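PDB 4L08: hydrolase, isochorismatase family from Pseudomonas putida, which probably hydrolyses the amide of maleamate to give maleate and ammonia, and is captured here with maleate bound. Local coordinates for residues Ile25-Ser30 and Val139-Ala144. The protein carries 1 engineered substitution. Residues are numbered along the deposited sequence; the frame is centred on the assembly and turned at random.
Sequences IVVDFS and VVVTGA. With MAE (maleic acid), chain I.
I25 takes hold of the strand 139-144 through both of its backbone polar atoms: its N donates to V140 O, and its O accepts from T142 N at 3.0 Å. The parallel pairing carries on with V27 N to T142 O and ends with A144 N to V27 O. The T142 hydroxyl, set between its own backbone N and carbonyl carbon (chi1 59°), reaches I25 O as well; OG1 donates at 3.2 Å from above the carbonyl plane, so two donors grip that one oxygen.

On the face carrying I25, V27 and V141, CD1 of I25 rests on V139 CB at 3.7 Å, while CG2 of V27 meets CG1 of V141; helix 146-159 covers V27 and V139. On the T142 side, beyond the end of strand 22-27, the F29 ring lays one face over G143, whose CA sits 3.7 Å from the ring centroid, 19° off the normal, a CH-pi contact. G143 runs at phi 137°, a conformation suited to glycine, and makes a CA-H...O contact with V27 O. F29 CE1 packs on A144 CB, and helix 45-60 backs F29 through M48 and T51.

These are neighbouring central strands of the isochorismatase-fold parallel sheet, and their C-terminal ends open on the maleate. D28 OD2 and A144 O lie 3.0 and 2.9 Å from O4 of the ligand; K116 forms a salt bridge with OD2, and the backbone N of T145 and of A149, the engineered position, bind the ligand too. The pairing is consistent with holding D28, just past the strand end, and A144 beside one carboxylate of maleate.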
# COMPACT_ATOMS: atom_id res chain seq x y z
N ILE A 25 -8.73 13.93 -4.17
CA ILE A 25 -9.32 12.66 -3.75
C ILE A 25 -9.53 12.67 -2.24
O ILE A 25 -8.57 12.76 -1.47
CB ILE A 25 -8.42 11.46 -4.12
CG1 ILE A 25 -8.10 11.48 -5.62
CG2 ILE A 25 -9.10 10.15 -3.72
CD1 ILE A 25 -6.90 10.64 -5.99
N VAL A 26 -10.79 12.57 -1.84
CA VAL A 26 -11.14 12.54 -0.42
C VAL A 26 -11.40 11.09 -0.01
O VAL A 26 -12.40 10.48 -0.42
CB VAL A 26 -12.36 13.43 -0.12
CG1 VAL A 26 -12.57 13.57 1.38
CG2 VAL A 26 -12.19 14.80 -0.75
N VAL A 27 -10.50 10.55 0.80
CA VAL A 27 -10.51 9.13 1.12
C VAL A 27 -11.25 8.82 2.42
O VAL A 27 -10.85 9.26 3.50
CB VAL A 27 -9.08 8.54 1.18
CG1 VAL A 27 -9.15 7.02 1.22
CG2 VAL A 27 -8.26 8.97 -0.03
N ASP A 28 -12.34 8.06 2.29
CA ASP A 28 -13.10 7.51 3.42
C ASP A 28 -13.38 8.50 4.55
O ASP A 28 -13.16 8.20 5.73
CB ASP A 28 -12.40 6.26 3.98
CG ASP A 28 -12.38 5.10 3.00
OD1 ASP A 28 -13.37 4.91 2.25
OD2 ASP A 28 -11.36 4.37 2.97
N PHE A 29 -13.87 9.68 4.19
CA PHE A 29 -14.40 10.62 5.17
C PHE A 29 -15.90 10.40 5.34
O PHE A 29 -16.70 11.35 5.32
CB PHE A 29 -14.11 12.07 4.78
CG PHE A 29 -12.86 12.64 5.40
CD1 PHE A 29 -12.37 12.15 6.61
CD2 PHE A 29 -12.18 13.69 4.79
CE1 PHE A 29 -11.23 12.68 7.19
CE2 PHE A 29 -11.04 14.23 5.37
CZ PHE A 29 -10.56 13.72 6.56
N SER A 30 -16.29 9.13 5.50
CA SER A 30 -17.66 8.77 5.80
C SER A 30 -17.87 8.78 7.31
O SER A 30 -16.91 8.88 8.07
CB SER A 30 -18.01 7.41 5.20
OG SER A 30 -17.13 6.40 5.66
N VAL A 139 -2.58 14.51 -8.22
CA VAL A 139 -3.67 14.29 -7.27
C VAL A 139 -3.27 14.74 -5.87
O VAL A 139 -2.17 14.46 -5.41
CB VAL A 139 -4.14 12.81 -7.23
CG1 VAL A 139 -4.85 12.44 -8.53
CG2 VAL A 139 -2.99 11.85 -6.96
N VAL A 140 -4.17 15.47 -5.22
CA VAL A 140 -4.01 15.79 -3.81
C VAL A 140 -4.89 14.85 -2.99
O VAL A 140 -6.12 14.84 -3.14
CB VAL A 140 -4.20 17.31 -3.49
CG1 VAL A 140 -5.05 18.00 -4.55
CG2 VAL A 140 -4.77 17.53 -2.08
N VAL A 141 -4.24 14.03 -2.17
CA VAL A 141 -4.92 12.99 -1.39
C VAL A 141 -5.17 13.48 0.03
O VAL A 141 -4.25 13.96 0.70
CB VAL A 141 -4.11 11.66 -1.37
CG1 VAL A 141 -4.86 10.57 -0.62
CG2 VAL A 141 -3.80 11.20 -2.79
N THR A 142 -6.42 13.36 0.46
CA THR A 142 -6.86 13.75 1.80
C THR A 142 -7.69 12.60 2.36
O THR A 142 -8.18 11.77 1.60
CB THR A 142 -7.73 15.02 1.75
OG1 THR A 142 -8.89 14.78 0.93
CG2 THR A 142 -6.96 16.21 1.19
N GLY A 143 -7.87 12.56 3.68
CA GLY A 143 -8.82 11.62 4.26
C GLY A 143 -8.41 10.88 5.51
O GLY A 143 -7.60 11.35 6.30
N ALA A 144 -9.01 9.70 5.69
CA ALA A 144 -8.75 8.84 6.83
C ALA A 144 -8.82 7.36 6.41
O ALA A 144 -9.62 7.01 5.55
CB ALA A 144 -9.77 9.12 7.93
C1 MAE I . -7.86 1.18 7.49
O1 MAE I . -7.67 1.83 8.55
O2 MAE I . -6.93 0.66 6.84
C2 MAE I . -9.25 1.00 7.00
C3 MAE I . -9.98 1.97 6.45
C4 MAE I . -9.54 3.37 6.24
O3 MAE I . -8.38 3.73 6.51
O4 MAE I . -10.38 4.18 5.79